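Local coordinates for enoyl-CoA hydratase/isomerase family protein (Bacillus anthracis, PDB 3KQF) that probably catalyses the reversible hydration of trans-2-enoyl-CoA to 3-hydroxyacyl-CoA, as an enoyl-CoA hydratase of the crotonase family, at residues Arg171-Gln176 with Tyr181-Phe186; Gln152-Leu157 with Lys164-Thr169; Gly117-Leu122 with Leu137-Leu142. One frame throughout, in Å; residues are numbered along the deposited sequence.

Contact 1: Arg171-Gln176 with Tyr181-Phe186; sequences RRISAQ and YGLVEF
Ile173 fills the tight part of this contact. Its CD1 lies 3.9 Å from Tyr181 CD2, arriving at the edge of the phenol ring near its plane, and 4.1 Å from Leu183 CD2. Because CG1 sits between the backbone N and the carbonyl carbon (chi1 67°), the long branch of the isoleucine reaches these two side chains, while CG2 rests 3.6 Å above one face of the Arg171 guanidinium, toward its rim. A branched aliphatic residue thus serves both neighbours. Further along, Val184 CG2 lies 3.9 Å from Ala175 O, and Leu183 continues inward onto Leu154 and Leu157 of helix 150-158.

The two segments are the entrance to and exit from the short helix 175-181 of the crotonase fold. The Ser174 side chain, at the N-cap, caps a backbone N of the first turn, and Glu177 OE1 bonds Ser174 N in return, a capping box. At the far end Gly182 completes a Schellman motif with a positive phi of 88°, where a CB would press on the carbonyl O before it.

The partly exposed side is polar, held by directed bonds rather than close packing. Arg171, extended from CG to NE, meets Tyr181 from the opposite direction, and its NH2 donates to Tyr181 OH at 3.0 Å with an N-H...O angle of 155°. The hydroxyl lies in the guanidinium plane. The stronger partner of the same NH2 is Glu165, through a salt bridge, while Arg162 makes a cation-pi contact with the tyrosine and Phe186 of the third subunit packs against Arg171.

Contact 2: Gln152-Leu157 with Lys164-Thr169; sequences QRLPRL and KELIYT
Two consecutive helices of the crotonase fold, 150-158 and 160-169, pack here through a small apolar contact of Leu154 with Leu166 and Ile167. Leu154 CD2 lies 4.1 Å from Ile167 CD1 and 4.3 Å from Leu166 CD1, so one methyl serves both partners. With CG anti to the backbone N (chi1 -170°), Leu154 reaches across to helix 160-169, where it and Ile167 lie alongside, pointing opposite ways. Buried aliphatic groups suit this place, since Leu137, Leu183 and Leu122 also touch Leu154 and extend the apolar cluster. Pro155 follows directly. Its N has no hydrogen to give to the turn before, and the first helix kinks there.

Other faces of the two helices are turned to the third subunit. Lys164 NZ forms a salt bridge with Asp125 of that subunit, whose carboxylate also bonds Tyr168 OH. Arg156 NH2 reaches Val225 O and Gly222 O of the same subunit, while NH1 is held inside its own helix: it donates to Gln152 O at 3.0 Å, in the guanidinium plane, and to Gln152 OE1, likewise at 3.0 Å, approaching each acceptor from above its carbonyl plane.

Contact 3: Gly117-Leu122 with Leu137-Leu142; sequences GTELSL and LTETTL
The chain of helix 116-123 comes closest to the loop after strand 134-136 at Thr118 and Leu137, whose CA atoms are 6.4 Å apart; beyond Leu137 the loop moves away into a short 3-10 segment around Glu139-Thr141. Leu137 makes the apolar half of the contact. Its CD2 sits 3.9 Å from Thr118 CB and an equal 3.9 Å from Glu119 CG, crossing the glutamate chain at about a right angle, so that the hydrocarbon parts of two polar residues are used for packing. Thr118 OG1 meanwhile bonds Ala113 O and Gly136 N, tying the helix to strands 112-114 and 134-136.

The polar half is a meeting of two buried carboxylates. Glu119 runs straight beyond CG (chi2 179°), whereas Glu139 turns aside at its second torsion (83°), and they approach from opposite directions with Glu119 OE1 3.7 Å from Glu139 OE2. Their planes are turned 71° against each other. A water donates to both oxygens, at 2.7 Å from Glu139 OE2; its distance to Glu119 OE1 is so short that the exact value is doubtful. Glu119 OE2 is held by the backbone N atoms of Ala148 and Gly150, which fixes the rotation of the carboxylate. Thr138 O takes bonds from both Thr141 N and Thr141 OG1, stabilising the turn that carries Glu139.

Two glutamates sharing one water, the first on a helix and the second on the loop after strand 134-136, are characteristic of crotonase-type hydratases. The geometry is consistent with an active site that positions a water for addition to the enoyl double bond.

How the contacts relate
All three contacts are largely buried, but their chemistry follows their place. Contact 2 is purely apolar across its segments, contact 1 adds a partly exposed polar side, and contact 3 sets two carboxylates around a water at the probable active site. Helix 160-169 links the first two, with Ile173 CG2 packed on Leu166. It also meets contact 3, where Thr140 OG1 probably bonds Ile167 O and Ile167 CG1 lies 3.6 Å from Leu137 CD1. Contacts 1 and 3 touch directly through Leu183 CD1 and Leu122 CD2, 3.6 Å apart. Contacts 2 and 3 both touch the third subunit, as does Arg171 of contact 1, while Phe186 faces the second.

Contact 1: Arg171-Gln176 with Tyr181-Phe186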
loop_
_atom_site.group_PDB
_atom_site.type_symbol
_atom_site.label_atom_id
_atom_site.label_comp_id
_atom_site.label_asym_id
_atom_site.label_seq_id
_atom_site.Cartn_x
_atom_site.Cartn_y
_atom_site.Cartn_z
ATOM N N ARG A 171 -17.733 0.489 -10.588
ATOM C CA ARG A 171 -17.374 0.636 -11.998
ATOM C C ARG A 171 -16.448 -0.445 -12.527
ATOM O O ARG A 171 -15.673 -1.043 -11.775
ATOM C CB ARG A 171 -16.781 2.020 -12.261
ATOM C CG ARG A 171 -15.344 2.223 -11.756
ATOM C CD ARG A 171 -14.925 3.680 -11.798
ATOM N NE ARG A 171 -13.535 3.859 -11.390
ATOM C CZ ARG A 171 -12.496 3.895 -12.229
ATOM N NH1 ARG A 171 -12.674 3.821 -13.546
ATOM N NH2 ARG A 171 -11.263 4.021 -11.747
ATOM N N ARG A 172 -16.543 -0.697 -13.834
ATOM C CA ARG A 172 -15.694 -1.679 -14.488
ATOM C C ARG A 172 -14.464 -0.954 -15.027
ATOM O O ARG A 172 -14.571 0.158 -15.572
ATOM C CB ARG A 172 -16.385 -2.357 -15.673
ATOM C CG ARG A 172 -17.655 -3.090 -15.392
ATOM C CD ARG A 172 -18.069 -3.787 -16.691
ATOM N NE ARG A 172 -19.290 -4.564 -16.568
ATOM C CZ ARG A 172 -19.689 -5.476 -17.455
ATOM N NH1 ARG A 172 -18.943 -5.770 -18.504
ATOM N NH2 ARG A 172 -20.817 -6.132 -17.260
ATOM N N ILE A 173 -13.309 -1.604 -14.914
ATOM C CA ILE A 173 -12.061 -1.024 -15.380
ATOM C C ILE A 173 -11.349 -1.990 -16.336
ATOM O O ILE A 173 -11.556 -3.208 -16.272
ATOM C CB ILE A 173 -11.172 -0.645 -14.192
ATOM C CG1 ILE A 173 -10.689 -1.902 -13.443
ATOM C CG2 ILE A 173 -11.953 0.301 -13.219
ATOM C CD1 ILE A 173 -9.724 -1.596 -12.313
ATOM N N SER A 174 -10.549 -1.443 -17.245
ATOM C CA SER A 174 -9.815 -2.243 -18.216
ATOM C C SER A 174 -8.624 -2.910 -17.556
ATOM O O SER A 174 -8.218 -2.537 -16.478
ATOM C CB SER A 174 -9.284 -1.368 -19.333
ATOM O OG SER A 174 -8.301 -0.465 -18.840
ATOM N N ALA A 175 -8.017 -3.847 -18.269
ATOM C CA ALA A 175 -6.830 -4.529 -17.763
ATOM C C ALA A 175 -5.690 -3.524 -17.571
ATOM O O ALA A 175 -4.899 -3.642 -16.637
ATOM C CB ALA A 175 -6.417 -5.614 -18.736
ATOM N N GLN A 176 -5.626 -2.548 -18.476
ATOM C CA GLN A 176 -4.603 -1.501 -18.484
ATOM C C GLN A 176 -4.713 -0.638 -17.241
ATOM O O GLN A 176 -3.698 -0.311 -16.606
ATOM C CB GLN A 176 -4.738 -0.621 -19.748
ATOM C CG GLN A 176 -4.357 -1.297 -21.060
ATOM C CD GLN A 176 -5.307 -2.421 -21.528
ATOM O OE1 GLN A 176 -6.495 -2.456 -21.185
ATOM N NE2 GLN A 176 -4.777 -3.319 -22.358
ATOM N N TYR A 181 -3.195 0.623 -11.471
ATOM C CA TYR A 181 -3.553 0.717 -10.049
ATOM C C TYR A 181 -2.862 -0.314 -9.159
ATOM O O TYR A 181 -2.949 -0.230 -7.925
ATOM C CB TYR A 181 -5.047 0.582 -9.838
ATOM C CG TYR A 181 -5.940 1.483 -10.677
ATOM C CD1 TYR A 181 -5.548 2.757 -11.042
ATOM C CD2 TYR A 181 -7.229 1.075 -11.003
ATOM C CE1 TYR A 181 -6.396 3.586 -11.782
ATOM C CE2 TYR A 181 -8.089 1.903 -11.742
ATOM C CZ TYR A 181 -7.669 3.143 -12.124
ATOM O OH TYR A 181 -8.530 3.958 -12.860
ATOM N N GLY A 182 -2.208 -1.289 -9.782
ATOM C CA GLY A 182 -1.529 -2.363 -9.039
ATOM C C GLY A 182 -2.421 -3.556 -8.712
ATOM O O GLY A 182 -2.040 -4.434 -7.898
ATOM N N LEU A 183 -3.593 -3.616 -9.351
ATOM C CA LEU A 183 -4.550 -4.709 -9.166
ATOM C C LEU A 183 -4.084 -5.961 -9.913
ATOM O O LEU A 183 -4.310 -7.065 -9.446
ATOM C CB LEU A 183 -5.969 -4.293 -9.607
ATOM C CG LEU A 183 -7.076 -5.353 -9.580
ATOM C CD1 LEU A 183 -7.303 -5.977 -8.161
ATOM C CD2 LEU A 183 -8.363 -4.731 -10.107
ATOM N N VAL A 184 -3.484 -5.798 -11.102
ATOM C CA VAL A 184 -2.917 -6.954 -11.814
ATOM C C VAL A 184 -1.418 -6.676 -12.003
ATOM O O VAL A 184 -0.993 -5.515 -12.168
ATOM C CB VAL A 184 -3.626 -7.293 -13.134
ATOM C CG1 VAL A 184 -5.130 -7.539 -12.870
ATOM C CG2 VAL A 184 -3.386 -6.215 -14.184
ATOM N N GLU A 185 -0.620 -7.735 -11.946
ATOM C CA GLU A 185 0.836 -7.615 -12.004
ATOM C C GLU A 185 1.416 -7.707 -13.409
ATOM O O GLU A 185 2.514 -7.193 -13.653
ATOM C CB GLU A 185 1.494 -8.633 -11.053
ATOM C CG GLU A 185 1.328 -8.284 -9.537
ATOM C CD GLU A 185 -0.078 -8.496 -8.986
ATOM O OE1 GLU A 185 -0.870 -9.296 -9.556
ATOM O OE2 GLU A 185 -0.394 -7.872 -7.940
ATOM N N PHE A 186 0.688 -8.365 -14.314
ATOM C CA PHE A 186 1.088 -8.481 -15.729
ATOM C C PHE A 186 -0.129 -8.325 -16.654
ATOM O O PHE A 186 -1.254 -8.683 -16.277
ATOM C CB PHE A 186 1.700 -9.856 -16.011
ATOM C CG PHE A 186 2.889 -10.188 -15.147
ATOM C CD1 PHE A 186 4.185 -9.886 -15.569
ATOM C CD2 PHE A 186 2.715 -10.803 -13.928
ATOM C CE1 PHE A 186 5.289 -10.202 -14.770
ATOM C CE2 PHE A 186 3.821 -11.130 -13.117
ATOM C CZ PHE A 186 5.091 -10.814 -13.527
#

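Contact 2: Gln152-Leu157 with Lys164-Thr169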
loop_
_atom_site.group_PDB
_atom_site.type_symbol
_atom_site.label_atom_id
_atom_site.label_comp_id
_atom_site.label_asym_id
_atom_site.label_seq_id
_atom_site.Cartn_x
_atom_site.Cartn_y
_atom_site.Cartn_z
ATOM N N GLN A 152 -11.904 -6.307 1.850
ATOM C CA GLN A 152 -10.675 -6.521 2.629
ATOM C C GLN A 152 -9.422 -6.746 1.765
ATOM O O GLN A 152 -8.384 -6.107 1.987
ATOM C CB GLN A 152 -10.893 -7.720 3.538
ATOM C CG GLN A 152 -12.117 -7.546 4.435
ATOM C CD GLN A 152 -12.026 -6.267 5.218
ATOM O OE1 GLN A 152 -11.033 -6.049 5.940
ATOM N NE2 GLN A 152 -13.042 -5.391 5.078
ATOM N N ARG A 153 -9.489 -7.640 0.776
ATOM C CA ARG A 153 -8.321 -7.900 -0.067
ATOM C C ARG A 153 -8.002 -6.774 -1.056
ATOM O O ARG A 153 -6.835 -6.541 -1.366
ATOM C CB ARG A 153 -8.454 -9.243 -0.810
ATOM C CG ARG A 153 -8.604 -10.453 0.147
ATOM C CD ARG A 153 -8.516 -11.795 -0.580
ATOM N NE ARG A 153 -8.621 -12.911 0.351
ATOM C CZ ARG A 153 -9.752 -13.545 0.667
ATOM N NH1 ARG A 153 -10.907 -13.200 0.117
ATOM N NH2 ARG A 153 -9.729 -14.533 1.559
ATOM N N LEU A 154 -9.016 -6.051 -1.535
ATOM C CA LEU A 154 -8.749 -4.995 -2.501
ATOM C C LEU A 154 -7.964 -3.824 -1.869
ATOM O O LEU A 154 -6.954 -3.422 -2.414
ATOM C CB LEU A 154 -10.036 -4.486 -3.170
ATOM C CG LEU A 154 -9.814 -3.558 -4.371
ATOM C CD1 LEU A 154 -9.039 -4.231 -5.525
ATOM C CD2 LEU A 154 -11.124 -3.008 -4.888
ATOM N N PRO A 155 -8.423 -3.283 -0.722
ATOM C CA PRO A 155 -7.609 -2.165 -0.197
ATOM C C PRO A 155 -6.230 -2.594 0.266
ATOM O O PRO A 155 -5.296 -1.790 0.251
ATOM C CB PRO A 155 -8.433 -1.629 0.991
ATOM C CG PRO A 155 -9.365 -2.730 1.348
ATOM C CD PRO A 155 -9.648 -3.485 0.059
ATOM N N ARG A 156 -6.096 -3.850 0.682
ATOM C CA ARG A 156 -4.816 -4.347 1.103
ATOM C C ARG A 156 -3.847 -4.382 -0.079
ATOM O O ARG A 156 -2.665 -4.067 0.084
ATOM C CB ARG A 156 -4.930 -5.715 1.779
ATOM C CG ARG A 156 -5.432 -5.606 3.201
ATOM C CD ARG A 156 -5.666 -6.936 3.825
ATOM N NE ARG A 156 -5.976 -6.796 5.257
ATOM C CZ ARG A 156 -7.142 -6.389 5.746
ATOM N NH1 ARG A 156 -8.161 -6.082 4.951
ATOM N NH2 ARG A 156 -7.308 -6.301 7.058
ATOM N N LEU A 157 -4.359 -4.658 -1.268
ATOM C CA LEU A 157 -3.488 -4.733 -2.468
ATOM C C LEU A 157 -3.182 -3.392 -3.126
ATOM O O LEU A 157 -2.018 -3.108 -3.464
ATOM C CB LEU A 157 -4.096 -5.679 -3.518
ATOM C CG LEU A 157 -3.269 -5.957 -4.790
ATOM C CD1 LEU A 157 -1.970 -6.621 -4.396
ATOM C CD2 LEU A 157 -4.056 -6.821 -5.737
ATOM N N LYS A 164 -11.805 2.174 -2.359
ATOM C CA LYS A 164 -13.065 2.829 -2.033
ATOM C C LYS A 164 -13.761 3.365 -3.279
ATOM O O LYS A 164 -14.957 3.148 -3.460
ATOM C CB LYS A 164 -12.854 3.951 -1.011
ATOM C CG LYS A 164 -12.708 3.446 0.408
ATOM C CD LYS A 164 -12.442 4.576 1.388
ATOM C CE LYS A 164 -12.648 4.066 2.831
ATOM N NZ LYS A 164 -12.539 5.150 3.838
ATOM N N GLU A 165 -13.036 4.053 -4.151
ATOM C CA GLU A 165 -13.709 4.605 -5.346
ATOM C C GLU A 165 -14.256 3.449 -6.204
ATOM O O GLU A 165 -15.339 3.532 -6.727
ATOM C CB GLU A 165 -12.830 5.576 -6.148
ATOM C CG GLU A 165 -11.645 5.037 -6.908
ATOM C CD GLU A 165 -11.953 4.581 -8.332
ATOM O OE1 GLU A 165 -10.986 4.316 -9.074
ATOM O OE2 GLU A 165 -13.134 4.535 -8.738
ATOM N N LEU A 166 -13.504 2.370 -6.319
ATOM C CA LEU A 166 -13.951 1.213 -7.112
ATOM C C LEU A 166 -15.170 0.518 -6.524
ATOM O O LEU A 166 -16.134 0.193 -7.256
ATOM C CB LEU A 166 -12.821 0.211 -7.265
ATOM C CG LEU A 166 -11.713 0.718 -8.204
ATOM C CD1 LEU A 166 -10.552 -0.236 -8.154
ATOM C CD2 LEU A 166 -12.168 0.900 -9.631
ATOM N N ILE A 167 -15.133 0.279 -5.218
ATOM C CA ILE A 167 -16.270 -0.367 -4.544
ATOM C C ILE A 167 -17.507 0.548 -4.479
ATOM O O ILE A 167 -18.626 0.090 -4.704
ATOM C CB ILE A 167 -15.863 -0.953 -3.156
ATOM C CG1 ILE A 167 -14.932 -2.145 -3.383
ATOM C CG2 ILE A 167 -17.103 -1.441 -2.405
ATOM C CD1 ILE A 167 -14.150 -2.594 -2.115
ATOM N N TYR A 168 -17.330 1.835 -4.181
ATOM C CA TYR A 168 -18.496 2.705 -4.078
ATOM C C TYR A 168 -19.168 2.938 -5.416
ATOM O O TYR A 168 -20.386 2.979 -5.482
ATOM C CB TYR A 168 -18.210 4.065 -3.428
ATOM C CG TYR A 168 -17.557 4.052 -2.072
ATOM C CD1 TYR A 168 -17.726 2.994 -1.181
ATOM C CD2 TYR A 168 -16.868 5.184 -1.627
ATOM C CE1 TYR A 168 -17.149 3.039 0.078
ATOM C CE2 TYR A 168 -16.307 5.243 -0.414
ATOM C CZ TYR A 168 -16.421 4.171 0.447
ATOM O OH TYR A 168 -15.843 4.262 1.689
ATOM N N THR A 169 -18.376 3.068 -6.484
ATOM C CA THR A 169 -18.951 3.311 -7.793
ATOM C C THR A 169 -19.411 2.019 -8.442
ATOM O O THR A 169 -20.344 2.035 -9.242
ATOM C CB THR A 169 -17.953 3.962 -8.763
ATOM O OG1 THR A 169 -16.835 3.104 -8.931
ATOM C CG2 THR A 169 -17.498 5.348 -8.244
#

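Contact 3: Gly117-Leu122 with Leu137-Leu142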
loop_
_atom_site.group_PDB
_atom_site.type_symbol
_atom_site.label_atom_id
_atom_site.label_comp_id
_atom_site.label_asym_id
_atom_site.label_seq_id
_atom_site.Cartn_x
_atom_site.Cartn_y
_atom_site.Cartn_z
ATOM N N GLY A 117 -15.828 -12.668 -9.240
ATOM C CA GLY A 117 -14.690 -12.912 -10.165
ATOM C C GLY A 117 -13.462 -12.089 -9.802
ATOM O O GLY A 117 -12.312 -12.578 -9.874
ATOM N N THR A 118 -13.661 -10.813 -9.458
ATOM C CA THR A 118 -12.535 -10.030 -8.966
ATOM C C THR A 118 -12.094 -10.562 -7.583
ATOM O O THR A 118 -10.894 -10.634 -7.296
ATOM C CB THR A 118 -12.803 -8.509 -8.988
ATOM O OG1 THR A 118 -12.691 -8.042 -10.343
ATOM C CG2 THR A 118 -11.778 -7.750 -8.166
ATOM N N GLU A 119 -13.054 -10.956 -6.743
ATOM C CA GLU A 119 -12.718 -11.512 -5.444
ATOM C C GLU A 119 -11.862 -12.770 -5.568
ATOM O O GLU A 119 -10.899 -12.959 -4.800
ATOM C CB GLU A 119 -13.980 -11.788 -4.629
ATOM C CG GLU A 119 -14.640 -10.530 -4.180
ATOM C CD GLU A 119 -15.895 -10.763 -3.388
ATOM O OE1 GLU A 119 -16.792 -11.528 -3.853
ATOM O OE2 GLU A 119 -16.013 -10.146 -2.308
ATOM N N LEU A 120 -12.198 -13.614 -6.534
ATOM C CA LEU A 120 -11.450 -14.842 -6.779
ATOM C C LEU A 120 -10.009 -14.514 -7.194
ATOM O O LEU A 120 -9.049 -15.147 -6.710
ATOM C CB LEU A 120 -12.154 -15.677 -7.871
ATOM C CG LEU A 120 -11.520 -17.014 -8.233
ATOM C CD1 LEU A 120 -11.412 -17.873 -6.966
ATOM C CD2 LEU A 120 -12.312 -17.720 -9.331
ATOM N N SER A 121 -9.841 -13.501 -8.047
ATOM C CA SER A 121 -8.490 -13.107 -8.488
ATOM C C SER A 121 -7.682 -12.504 -7.328
ATOM O O SER A 121 -6.486 -12.660 -7.287
ATOM C CB SER A 121 -8.535 -12.133 -9.674
ATOM O OG SER A 121 -8.778 -10.816 -9.250
ATOM N N LEU A 122 -8.355 -11.851 -6.374
ATOM C CA LEU A 122 -7.686 -11.274 -5.195
ATOM C C LEU A 122 -7.227 -12.354 -4.216
ATOM O O LEU A 122 -6.291 -12.127 -3.469
ATOM C CB LEU A 122 -8.598 -10.287 -4.466
ATOM C CG LEU A 122 -8.828 -8.958 -5.225
ATOM C CD1 LEU A 122 -10.033 -8.194 -4.680
ATOM C CD2 LEU A 122 -7.568 -8.075 -5.217
ATOM N N LEU A 137 -15.514 -4.539 -8.829
ATOM C CA LEU A 137 -16.386 -5.055 -7.783
ATOM C C LEU A 137 -17.689 -4.313 -7.980
ATOM O O LEU A 137 -17.884 -3.216 -7.453
ATOM C CB LEU A 137 -15.808 -4.840 -6.396
ATOM C CG LEU A 137 -14.609 -5.720 -6.056
ATOM C CD1 LEU A 137 -14.053 -5.375 -4.704
ATOM C CD2 LEU A 137 -15.017 -7.187 -6.086
ATOM N N THR A 138 -18.599 -4.957 -8.698
ATOM C CA THR A 138 -19.875 -4.365 -9.103
ATOM C C THR A 138 -20.996 -4.500 -8.078
ATOM O O THR A 138 -22.100 -4.018 -8.322
ATOM C CB THR A 138 -20.355 -5.034 -10.398
ATOM O OG1 THR A 138 -20.383 -6.451 -10.191
ATOM C CG2 THR A 138 -19.407 -4.702 -11.593
ATOM N N GLU A 139 -20.699 -5.120 -6.933
ATOM C CA GLU A 139 -21.705 -5.393 -5.895
ATOM C C GLU A 139 -22.669 -4.246 -5.483
ATOM O O GLU A 139 -23.881 -4.458 -5.403
ATOM C CB GLU A 139 -21.038 -6.008 -4.647
ATOM C CG GLU A 139 -20.527 -7.450 -4.838
ATOM C CD GLU A 139 -19.147 -7.578 -5.503
ATOM O OE1 GLU A 139 -18.660 -6.616 -6.121
ATOM O OE2 GLU A 139 -18.525 -8.668 -5.372
ATOM N N THR A 140 -22.162 -3.038 -5.259
ATOM C CA THR A 140 -23.023 -1.947 -4.812
ATOM C C THR A 140 -24.070 -1.565 -5.869
ATOM O O THR A 140 -25.112 -1.018 -5.518
ATOM C CB THR A 140 -22.235 -0.699 -4.365
ATOM O OG1 THR A 140 -21.420 -0.266 -5.463
ATOM C CG2 THR A 140 -21.369 -1.007 -3.060
ATOM N N THR A 141 -23.803 -1.861 -7.152
ATOM C CA THR A 141 -24.795 -1.585 -8.225
ATOM C C THR A 141 -25.991 -2.555 -8.130
ATOM O O THR A 141 -27.005 -2.352 -8.789
ATOM C CB THR A 141 -24.193 -1.659 -9.659
ATOM O OG1 THR A 141 -23.958 -3.024 -10.048
ATOM C CG2 THR A 141 -22.913 -0.816 -9.765
ATOM N N LEU A 142 -25.843 -3.605 -7.322
ATOM C CA LEU A 142 -26.901 -4.590 -7.051
ATOM C C LEU A 142 -27.410 -4.425 -5.610
ATOM O O LEU A 142 -28.128 -5.285 -5.106
ATOM C CB LEU A 142 -26.403 -6.032 -7.227
ATOM C CG LEU A 142 -26.111 -6.562 -8.632
ATOM C CD1 LEU A 142 -25.409 -7.930 -8.549
ATOM C CD2 LEU A 142 -27.404 -6.667 -9.418
HETATM O O HOH W 1 -19.046 -10.679 -3.617
#